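Local coordinates for xylanase and alpha-amylase inhibitor protein (Scadoxus multiflorus, PDB 3MU7) that probably inhibits both xylanase and alpha-amylase, on a TIM-barrel fold of the glycosyl hydrolase family 18 type, at residues E15-L18 with E19-C22; G55-P58 with Q59-C63; A93-H97 with K98-L102; W254-Y257 with W258-S262. All coordinates share one frame; numbering follows the deposited sequence.

Contact 1. Residues E15-L18 with E19-C22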
loop_
_atom_site.group_PDB
_atom_site.type_symbol
_atom_site.label_atom_id
_atom_site.label_comp_id
_atom_site.label_asym_id
_atom_site.label_seq_id
_atom_site.Cartn_x
_atom_site.Cartn_y
_atom_site.Cartn_z
ATOM N N GLU A 15 -17.036 -3.615 5.570
ATOM C CA GLU A 15 -15.929 -3.403 6.493
ATOM C C GLU A 15 -16.141 -2.180 7.385
ATOM O O GLU A 15 -16.896 -1.259 7.056
ATOM C CB GLU A 15 -14.605 -3.274 5.738
ATOM C CG GLU A 15 -14.426 -1.947 5.024
ATOM C CD GLU A 15 -13.235 -1.969 4.091
ATOM O OE1 GLU A 15 -12.099 -2.138 4.589
ATOM O OE2 GLU A 15 -13.433 -1.809 2.868
ATOM N N ARG A 16 -15.436 -2.182 8.509
ATOM C CA ARG A 16 -15.310 -1.020 9.380
ATOM C C ARG A 16 -14.980 0.212 8.528
ATOM O O ARG A 16 -14.095 0.156 7.659
ATOM C CB ARG A 16 -14.187 -1.293 10.385
ATOM C CG ARG A 16 -13.842 -0.129 11.308
ATOM C CD ARG A 16 -12.664 -0.450 12.225
ATOM N NE ARG A 16 -11.458 -0.759 11.454
ATOM C CZ ARG A 16 -10.368 -1.332 11.954
ATOM N NH1 ARG A 16 -10.302 -1.660 13.243
ATOM N NH2 ARG A 16 -9.344 -1.589 11.156
ATOM N N SER A 17 -15.679 1.319 8.771
ATOM C CA SER A 17 -15.530 2.518 7.960
ATOM C C SER A 17 -14.095 3.046 7.966
ATOM O O SER A 17 -13.307 2.748 8.869
ATOM C CB SER A 17 -16.470 3.617 8.448
ATOM O OG SER A 17 -16.003 4.133 9.675
ATOM N N LEU A 18 -13.775 3.861 6.973
ATOM C CA LEU A 18 -12.456 4.465 6.903
ATOM C C LEU A 18 -12.187 5.310 8.149
ATOM O O LEU A 18 -11.127 5.195 8.768
ATOM C CB LEU A 18 -12.319 5.300 5.634
ATOM C CG LEU A 18 -11.006 6.076 5.482
ATOM C CD1 LEU A 18 -9.804 5.158 5.576
ATOM C CD2 LEU A 18 -10.993 6.818 4.173
ATOM N N GLU A 19 -13.148 6.147 8.534
ATOM C CA GLU A 19 -12.954 6.986 9.718
ATOM C C GLU A 19 -12.778 6.152 10.997
ATOM O O GLU A 19 -11.920 6.471 11.818
ATOM C CB GLU A 19 -14.049 8.052 9.856
ATOM C CG GLU A 19 -15.457 7.499 9.984
ATOM C CD GLU A 19 -16.549 8.518 9.694
ATOM O OE1 GLU A 19 -16.237 9.685 9.369
ATOM O OE2 GLU A 19 -17.735 8.130 9.767
ATOM N N ALA A 20 -13.551 5.077 11.154
ATOM C CA ALA A 20 -13.402 4.214 12.330
ATOM C C ALA A 20 -12.078 3.452 12.316
ATOM O O ALA A 20 -11.473 3.207 13.361
ATOM C CB ALA A 20 -14.577 3.266 12.457
ATOM N N THR A 21 -11.619 3.093 11.123
ATOM C CA THR A 21 -10.317 2.452 10.964
ATOM C C THR A 21 -9.226 3.375 11.507
ATOM O O THR A 21 -8.383 2.969 12.314
ATOM C CB THR A 21 -10.103 2.081 9.486
ATOM O OG1 THR A 21 -11.062 1.080 9.133
ATOM C CG2 THR A 21 -8.710 1.542 9.218
ATOM N N CYS A 22 -9.278 4.640 11.112
ATOM C CA CYS A 22 -8.330 5.618 11.620
ATOM C C CYS A 22 -8.466 5.841 13.118
ATOM O O CYS A 22 -7.459 5.992 13.805
ATOM C CB CYS A 22 -8.461 6.922 10.850
ATOM S SG CYS A 22 -7.924 6.662 9.159
HETATM O O HOH W 1 -17.895 5.271 11.196
#

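Contact 2. Residues G55-P58 with Q59-C63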
loop_
_atom_site.group_PDB
_atom_site.type_symbol
_atom_site.label_atom_id
_atom_site.label_comp_id
_atom_site.label_asym_id
_atom_site.label_seq_id
_atom_site.Cartn_x
_atom_site.Cartn_y
_atom_site.Cartn_z
ATOM N N GLY A 55 -18.288 9.967 -0.606
ATOM C CA GLY A 55 -18.465 9.828 0.836
ATOM C C GLY A 55 -17.165 9.648 1.603
ATOM O O GLY A 55 -17.125 9.843 2.815
ATOM N N LEU A 56 -16.095 9.282 0.905
ATOM C CA LEU A 56 -14.793 9.168 1.548
ATOM C C LEU A 56 -14.198 10.510 1.924
ATOM O O LEU A 56 -13.368 10.565 2.824
ATOM C CB LEU A 56 -13.795 8.399 0.676
ATOM C CG LEU A 56 -14.081 6.922 0.395
ATOM C CD1 LEU A 56 -12.878 6.277 -0.275
ATOM C CD2 LEU A 56 -14.453 6.172 1.662
ATOM N N GLU A 57 -14.599 11.582 1.242
ATOM C CA GLU A 57 -13.999 12.889 1.475
ATOM C C GLU A 57 -13.852 13.254 2.970
ATOM O O GLU A 57 -12.731 13.488 3.430
ATOM C CB GLU A 57 -14.719 14.005 0.703
ATOM C CG GLU A 57 -14.110 15.370 1.001
ATOM C CD GLU A 57 -14.754 16.530 0.278
ATOM O OE1 GLU A 57 -15.601 16.321 -0.606
ATOM O OE2 GLU A 57 -14.373 17.673 0.599
ATOM N N PRO A 58 -14.969 13.305 3.737
ATOM C CA PRO A 58 -14.802 13.710 5.139
ATOM C C PRO A 58 -14.054 12.678 5.976
ATOM O O PRO A 58 -13.420 13.034 6.966
ATOM C CB PRO A 58 -16.245 13.862 5.637
ATOM C CG PRO A 58 -17.055 13.030 4.729
ATOM C CD PRO A 58 -16.395 13.146 3.387
ATOM N N GLN A 59 -14.125 11.414 5.571
ATOM C CA GLN A 59 -13.439 10.351 6.300
ATOM C C GLN A 59 -11.925 10.434 6.122
ATOM O O GLN A 59 -11.169 10.240 7.080
ATOM C CB GLN A 59 -13.955 8.989 5.864
ATOM C CG GLN A 59 -15.454 8.813 6.001
ATOM C CD GLN A 59 -15.817 7.354 5.883
ATOM O OE1 GLN A 59 -15.446 6.552 6.735
ATOM N NE2 GLN A 59 -16.501 6.985 4.795
ATOM N N ILE A 60 -11.494 10.733 4.900
ATOM C CA ILE A 60 -10.085 10.969 4.610
ATOM C C ILE A 60 -9.583 12.136 5.466
ATOM O O ILE A 60 -8.538 12.047 6.118
ATOM C CB ILE A 60 -9.873 11.287 3.110
ATOM C CG1 ILE A 60 -10.128 10.047 2.250
ATOM C CG2 ILE A 60 -8.467 11.805 2.863
ATOM C CD1 ILE A 60 -10.468 10.366 0.801
ATOM N N LYS A 61 -10.343 13.231 5.473
ATOM C CA LYS A 61 -9.961 14.408 6.247
ATOM C C LYS A 61 -9.898 14.095 7.737
ATOM O O LYS A 61 -9.000 14.555 8.436
ATOM C CB LYS A 61 -10.914 15.576 5.980
ATOM C CG LYS A 61 -10.817 16.132 4.576
ATOM C CD LYS A 61 -11.902 17.177 4.351
ATOM C CE LYS A 61 -11.891 17.706 2.937
ATOM N NZ LYS A 61 -12.964 18.727 2.742
ATOM N N HIS A 62 -10.845 13.301 8.222
ATOM C CA HIS A 62 -10.813 12.900 9.620
ATOM C C HIS A 62 -9.535 12.106 9.933
ATOM O O HIS A 62 -8.848 12.371 10.920
ATOM C CB HIS A 62 -12.040 12.083 10.007
ATOM C CG HIS A 62 -11.976 11.590 11.414
ATOM N ND1 HIS A 62 -12.103 12.436 12.493
ATOM C CD2 HIS A 62 -11.750 10.359 11.927
ATOM C CE1 HIS A 62 -11.982 11.746 13.612
ATOM N NE2 HIS A 62 -11.759 10.484 13.296
ATOM N N CYS A 63 -9.218 11.132 9.083
ATOM C CA CYS A 63 -7.980 10.362 9.202
ATOM C C CYS A 63 -6.768 11.281 9.283
ATOM O O CYS A 63 -5.921 11.124 10.169
ATOM C CB CYS A 63 -7.834 9.425 8.012
ATOM S SG CYS A 63 -8.962 8.014 8.067
#

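Contact 3. Residues A93-H97 with K98-L102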
loop_
_atom_site.group_PDB
_atom_site.type_symbol
_atom_site.label_atom_id
_atom_site.label_comp_id
_atom_site.label_asym_id
_atom_site.label_seq_id
_atom_site.Cartn_x
_atom_site.Cartn_y
_atom_site.Cartn_z
ATOM N N ALA A 93 -0.587 9.610 -14.654
ATOM C CA ALA A 93 0.093 10.554 -13.769
ATOM C C ALA A 93 -0.699 11.847 -13.601
ATOM O O ALA A 93 -0.911 12.315 -12.486
ATOM C CB ALA A 93 1.495 10.853 -14.265
ATOM N N VAL A 94 -1.153 12.414 -14.715
ATOM C CA VAL A 94 -1.910 13.667 -14.680
ATOM C C VAL A 94 -3.252 13.474 -13.975
ATOM O O VAL A 94 -3.650 14.292 -13.144
ATOM C CB VAL A 94 -2.090 14.250 -16.100
ATOM C CG1 VAL A 94 -3.078 15.416 -16.116
ATOM C CG2 VAL A 94 -0.740 14.694 -16.654
ATOM N N TYR A 95 -3.932 12.378 -14.292
ATOM C CA TYR A 95 -5.211 12.066 -13.655
ATOM C C TYR A 95 -5.067 11.981 -12.135
ATOM O O TYR A 95 -5.855 12.575 -11.396
ATOM C CB TYR A 95 -5.756 10.756 -14.222
ATOM C CG TYR A 95 -6.939 10.182 -13.479
ATOM C CD1 TYR A 95 -8.236 10.659 -13.709
ATOM C CD2 TYR A 95 -6.773 9.155 -12.548
ATOM C CE1 TYR A 95 -9.328 10.130 -13.019
ATOM C CE2 TYR A 95 -7.858 8.624 -11.871
ATOM C CZ TYR A 95 -9.121 9.115 -12.108
ATOM O OH TYR A 95 -10.178 8.572 -11.421
ATOM N N LEU A 96 -4.060 11.240 -11.670
ATOM C CA LEU A 96 -3.828 11.093 -10.239
ATOM C C LEU A 96 -3.483 12.419 -9.588
ATOM O O LEU A 96 -3.989 12.747 -8.516
ATOM C CB LEU A 96 -2.718 10.084 -9.972
ATOM C CG LEU A 96 -3.033 8.636 -10.341
ATOM C CD1 LEU A 96 -1.757 7.803 -10.235
ATOM C CD2 LEU A 96 -4.159 8.046 -9.479
ATOM N N HIS A 97 -2.628 13.181 -10.245
ATOM C CA HIS A 97 -2.195 14.464 -9.709
ATOM C C HIS A 97 -3.324 15.463 -9.572
ATOM O O HIS A 97 -3.497 16.033 -8.507
ATOM C CB HIS A 97 -1.084 15.025 -10.595
ATOM C CG HIS A 97 -0.336 16.154 -9.970
ATOM N ND1 HIS A 97 -0.035 17.279 -10.676
ATOM C CD2 HIS A 97 0.227 16.296 -8.757
ATOM C CE1 HIS A 97 0.653 18.088 -9.907
ATOM N NE2 HIS A 97 0.791 17.543 -8.727
ATOM N N LYS A 98 -4.065 15.630 -10.642
ATOM C CA LYS A 98 -5.142 16.617 -10.657
ATOM C C LYS A 98 -6.287 16.245 -9.726
ATOM O O LYS A 98 -6.878 17.112 -9.084
ATOM C CB LYS A 98 -5.685 16.801 -12.074
ATOM C CG LYS A 98 -4.747 17.544 -13.010
ATOM C CD LYS A 98 -5.436 17.839 -14.332
ATOM C CE LYS A 98 -4.590 18.740 -15.218
ATOM N NZ LYS A 98 -5.317 19.137 -16.458
ATOM N N ASN A 99 -6.608 14.958 -9.648
ATOM C CA ASN A 99 -7.810 14.534 -8.936
ATOM C C ASN A 99 -7.629 14.155 -7.477
ATOM O O ASN A 99 -8.590 14.231 -6.706
ATOM C CB ASN A 99 -8.500 13.409 -9.686
ATOM C CG ASN A 99 -9.222 13.908 -10.903
ATOM O OD1 ASN A 99 -10.245 14.580 -10.787
ATOM N ND2 ASN A 99 -8.694 13.600 -12.084
ATOM N N PHE A 100 -6.417 13.754 -7.099
ATOM C CA PHE A 100 -6.164 13.216 -5.764
ATOM C C PHE A 100 -5.040 13.916 -5.019
ATOM O O PHE A 100 -5.033 13.900 -3.795
ATOM C CB PHE A 100 -5.852 11.712 -5.827
ATOM C CG PHE A 100 -6.967 10.874 -6.392
ATOM C CD1 PHE A 100 -8.035 10.466 -5.593
ATOM C CD2 PHE A 100 -6.939 10.472 -7.725
ATOM C CE1 PHE A 100 -9.066 9.681 -6.125
ATOM C CE2 PHE A 100 -7.957 9.692 -8.258
ATOM C CZ PHE A 100 -9.021 9.294 -7.457
ATOM N N LEU A 101 -4.081 14.503 -5.729
ATOM C CA LEU A 101 -2.869 14.994 -5.067
ATOM C C LEU A 101 -2.778 16.508 -4.967
ATOM O O LEU A 101 -1.868 17.041 -4.330
ATOM C CB LEU A 101 -1.628 14.408 -5.744
ATOM C CG LEU A 101 -1.557 12.874 -5.759
ATOM C CD1 LEU A 101 -0.428 12.398 -6.652
ATOM C CD2 LEU A 101 -1.405 12.300 -4.349
ATOM N N LEU A 102 -3.733 17.181 -5.598
ATOM C CA LEU A 102 -3.837 18.632 -5.564
ATOM C C LEU A 102 -5.235 19.015 -5.108
ATOM O O LEU A 102 -6.170 18.238 -5.287
ATOM C CB LEU A 102 -3.603 19.210 -6.960
ATOM C CG LEU A 102 -2.203 19.126 -7.563
ATOM C CD1 LEU A 102 -2.268 19.582 -9.009
ATOM C CD2 LEU A 102 -1.210 19.971 -6.779
#

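Contact 4. Residues W254-Y257 with W258-S262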
loop_
_atom_site.group_PDB
_atom_site.type_symbol
_atom_site.label_atom_id
_atom_site.label_comp_id
_atom_site.label_asym_id
_atom_site.label_seq_id
_atom_site.Cartn_x
_atom_site.Cartn_y
_atom_site.Cartn_z
ATOM N N TRP A 254 -2.614 -6.880 5.522
ATOM C CA TRP A 254 -3.653 -7.190 4.550
ATOM C C TRP A 254 -4.732 -7.942 5.336
ATOM O O TRP A 254 -4.563 -9.091 5.646
ATOM C CB TRP A 254 -3.081 -8.101 3.441
ATOM C CG TRP A 254 -4.183 -8.383 2.412
ATOM C CD1 TRP A 254 -4.981 -9.465 2.333
ATOM C CD2 TRP A 254 -4.584 -7.506 1.371
ATOM N NE1 TRP A 254 -5.867 -9.311 1.277
ATOM C CE2 TRP A 254 -5.644 -8.104 0.680
ATOM C CE3 TRP A 254 -4.116 -6.278 0.934
ATOM C CZ2 TRP A 254 -6.265 -7.483 -0.417
ATOM C CZ3 TRP A 254 -4.732 -5.666 -0.102
ATOM C CH2 TRP A 254 -5.783 -6.285 -0.794
ATOM N N ASP A 255 -5.810 -7.287 5.747
ATOM C CA ASP A 255 -6.219 -5.927 5.427
ATOM C C ASP A 255 -7.212 -5.495 6.559
ATOM O O ASP A 255 -7.511 -6.247 7.417
ATOM C CB ASP A 255 -6.952 -5.829 4.072
ATOM C CG ASP A 255 -8.130 -6.800 3.962
ATOM O OD1 ASP A 255 -8.696 -7.215 4.926
ATOM O OD2 ASP A 255 -8.397 -7.166 2.841
ATOM N N SER A 256 -7.655 -4.263 6.514
ATOM C CA SER A 256 -8.472 -3.684 7.599
ATOM C C SER A 256 -9.710 -4.537 7.936
ATOM O O SER A 256 -10.000 -4.787 9.081
ATOM C CB SER A 256 -8.873 -2.262 7.242
ATOM O OG SER A 256 -9.643 -1.643 8.270
ATOM N N TYR A 257 -10.364 -5.016 6.885
ATOM C CA TYR A 257 -11.528 -5.874 7.057
ATOM C C TYR A 257 -11.200 -7.042 7.984
ATOM O O TYR A 257 -11.909 -7.284 8.962
ATOM C CB TYR A 257 -11.982 -6.364 5.688
ATOM C CG TYR A 257 -13.129 -7.329 5.662
ATOM C CD1 TYR A 257 -14.376 -6.987 6.180
ATOM C CD2 TYR A 257 -12.985 -8.567 5.048
ATOM C CE1 TYR A 257 -15.441 -7.875 6.112
ATOM C CE2 TYR A 257 -14.042 -9.458 4.975
ATOM C CZ TYR A 257 -15.263 -9.107 5.506
ATOM O OH TYR A 257 -16.304 -10.006 5.430
ATOM N N TRP A 258 -10.117 -7.749 7.687
ATOM C CA TRP A 258 -9.725 -8.900 8.493
ATOM C C TRP A 258 -9.109 -8.547 9.837
ATOM O O TRP A 258 -9.306 -9.266 10.818
ATOM C CB TRP A 258 -8.829 -9.844 7.693
ATOM C CG TRP A 258 -9.615 -10.601 6.672
ATOM C CD1 TRP A 258 -9.603 -10.417 5.322
ATOM C CD2 TRP A 258 -10.557 -11.646 6.929
ATOM N NE1 TRP A 258 -10.475 -11.294 4.716
ATOM C CE2 TRP A 258 -11.076 -12.055 5.682
ATOM C CE3 TRP A 258 -11.019 -12.273 8.095
ATOM C CZ2 TRP A 258 -12.030 -13.072 5.562
ATOM C CZ3 TRP A 258 -11.970 -13.281 7.978
ATOM C CH2 TRP A 258 -12.466 -13.668 6.718
ATOM N N ASP A 259 -8.370 -7.442 9.896
ATOM C CA ASP A 259 -7.783 -6.964 11.148
ATOM C C ASP A 259 -8.870 -6.595 12.162
ATOM O O ASP A 259 -8.695 -6.773 13.369
ATOM C CB ASP A 259 -6.873 -5.768 10.869
ATOM C CG ASP A 259 -5.908 -5.476 12.000
ATOM O OD1 ASP A 259 -5.549 -6.390 12.766
ATOM O OD2 ASP A 259 -5.487 -4.315 12.100
ATOM N N THR A 260 -10.004 -6.098 11.674
ATOM C CA THR A 260 -11.146 -5.802 12.543
ATOM C C THR A 260 -11.624 -7.075 13.249
ATOM O O THR A 260 -11.915 -7.038 14.449
ATOM C CB THR A 260 -12.302 -5.180 11.740
ATOM O OG1 THR A 260 -11.860 -3.971 11.108
ATOM C CG2 THR A 260 -13.507 -4.860 12.625
ATOM N N VAL A 261 -11.690 -8.174 12.496
ATOM C CA VAL A 261 -12.098 -9.503 12.979
ATOM C C VAL A 261 -11.067 -10.087 13.954
ATOM O O VAL A 261 -11.399 -10.540 15.058
ATOM C CB VAL A 261 -12.274 -10.499 11.774
ATOM C CG1 VAL A 261 -12.554 -11.930 12.247
ATOM C CG2 VAL A 261 -13.352 -10.018 10.804
ATOM N N SER A 262 -9.806 -10.078 13.540
ATOM C CA SER A 262 -8.764 -10.824 14.231
ATOM C C SER A 262 -8.103 -10.077 15.374
ATOM O O SER A 262 -7.501 -10.700 16.242
ATOM C CB SER A 262 -7.687 -11.207 13.231
ATOM O OG SER A 262 -6.944 -10.052 12.875
#

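Contact 1. Residues E15-L18 with E19-C22
Arg16 lays its side chain crosswise over Thr21, the two meeting at about a right angle, and the pair shows how a residue just before the N-cap can clasp the first turn. The CG of Arg16 lies anti to the backbone N (chi1 175°), and a bend further out at chi3 brings the guanidinium down so that Thr21 CA lies over one of its faces. NE of Arg16 donates to Thr21 OG1 at 3.0 Å, a bent bond whose acceptor sits tilted from the guanidinium plane. The aliphatic part is used as well, with Arg16 CG 3.7 Å from Ala20 CB. Thr21 OG1 donates in turn to Ser17 O (2.8 Å), coming from above the carbonyl plane, while Thr21 N donates to the same oxygen. Arg16 NH2 finds its stronger polar partner in Ser256 OG, which Thr21 OG1 also meets, and a second in Tyr27 OH. With an alanine in place of Arg16, Thr21 OG1 and Ser256 OG would probably each lose a donor, and the methyl of Ala20 would lose its contact with CG. Ser17 turns OG back over the turn, where it accepts from Ala20 N at 3.0 Å; a water joins this hydroxyl to Glu19 OE2. Leu18 packs on Trp9 and Val30, beside the disulfide of Cys22 with Cys63. A serine N-cap of this kind, accepting from the third residue beyond it, is the classic start of an alpha-helix, here helix 18-23 following the first barrel strand.

Contact 2. Residues G55-P58 with Q59-C63
Glu57 and Lys61 illustrate the i to i+4 salt bridge along an alpha-helix, here helix 56-65 on the outside of the TIM barrel. Their side chains run side by side and point the same way, both extended beyond CG. Glu57 starts with CG anti to the backbone N (chi1 178°), whereas CG of Lys61 is anti to the carbonyl carbon (chi1 -68°); these two starts let the chains converge one turn apart. The methylenes share in the contact, with Glu57 CG 3.8 Å from Lys61 CE. Glu57 OE1 makes a weak hydrogen bond to Asn115 N.

The backbone supplies the next set of bonds, Ile60 N to Leu56 O (2.8 Å), Lys61 N to Glu57 O and His62 N to Pro58 O. The first is the straightest. Leu56 and Ile60, four residues apart, fall on the same side of the helix, where Leu56 CB touches Ile60 CD1 at 3.9 Å and both side chains pack on Phe113.

Polar groups tie the helix to helix 18-23: Gln59 OE1 accepts from Glu19 N, while its NE2 lies beside Leu56 CD2 (3.8 Å), and His62 NE2 bonds to Asp23 OD1. The covalent link between the two helices is the disulfide of Cys63 with Cys22. In the salt bridge itself, Lys61 NZ reaches Glu57 OE2 at 2.8 Å, on the anti lone pair that faces away from the other carboxylate oxygen.

Contact 3. Residues A93-H97 with K98-L102
The imidazole of His97 carries Leu102 CD1 over one face, a CH-pi contact 3.6 Å from the ring centroid, and Phe143 stacks with the same ring. The ring of Phe100 has Tyr95 CE2 and Leu96 O at its edge; it turns that edge toward the face of Tyr95 in an offset edge-to-face pair, planes at 72° and centroids 5.9 Å apart. Near the same tyrosine ring, but obliquely, comes the amide of Asn99, whose ND2 is 3.4 Å from Tyr95 CD1. That amide donates to Tyr95 O (3.1 Å), which also accepts from Asn99 N, so two donors from one residue grip a single carbonyl; Asn99 OD1 is taken by Arg111 N. Were His97 replaced by an alanine, the methyl of Leu102 would probably lose its aromatic partner and Phe143 its stacking mate. Further along, Leu96 O accepts from Phe100 N at 3.0 Å and weakly from Leu101 N, which donates to His97 O as well. This mixture of i+4 and i+5 bonds marks a pi-type widening toward the C-terminal end of helix 86-101, one of the outer helices of the TIM barrel, with Leu96 and Phe100 packed on Leu72 of strand 69-76.

Contact 4. Residues W254-Y257 with W258-S262
An aspartate N-cap opens helix 256-262, just beyond barrel strand 248-254 and after a cis peptide bond between Trp254 and Asp255. Asp255 places CG between its backbone N and carbonyl carbon (chi1 53°), which folds the carboxylate back over the first turn. There OD1 accepts from Trp258 N at 3.2 Å, the donor arriving nearly along the C-O axis with an N-H...O angle of 166°. The same oxygen comes 3.4 Å from Trp258 CD1, and the carboxylate and indole planes are only 11° apart. On the Trp254 side, Asp255 OD2 lies over one face of that indole.

The neighbouring aromatic residues run side by side. Tyr257 turns its ring edge onto the face of Trp258, with CD2 3.7 Å from Trp258 NE1 and the tyrosine centroid 5.0 Å from that of the five-membered ring. Trp258 also meets the ring of His220.

The next carbonyl, Ser256 O, takes two donors from Thr260, one turn on: its N and, at 2.9 Å from above the carbonyl plane, its OG1. The Asp259 carboxylate bonds to Tyr27 OH and Ser265 OG.

The chemistry implies that the negative charge of Asp255, at the helix start where the first-turn N-H groups point back toward the helix's N-terminal end, is probably favoured by the helix dipole as well as by the capping bond.

How the contacts relate
Three of the four contacts form a connected group. Contact 1 is tied to contact 2, about 10 Å away between centres, by a disulfide (Cys22 SG to Cys63 SG, 2.0 Å) and by Glu19 N to Gln59 OE1 (2.9 Å). It reaches contact 4, about 11 Å away between centres, through Arg16 NH2 to Ser256 OG (2.9 Å). Residues 15-22 thus bridge the helices of contacts 2 and 4, which do not touch each other. Contact 3 stands apart, about 29 Å from contact 4 between centres and on the opposite side of the chain's centre. Phosphate and glycol molecules, probably from the crystallisation liquor, lie near Gln59, Tyr95 and Val261.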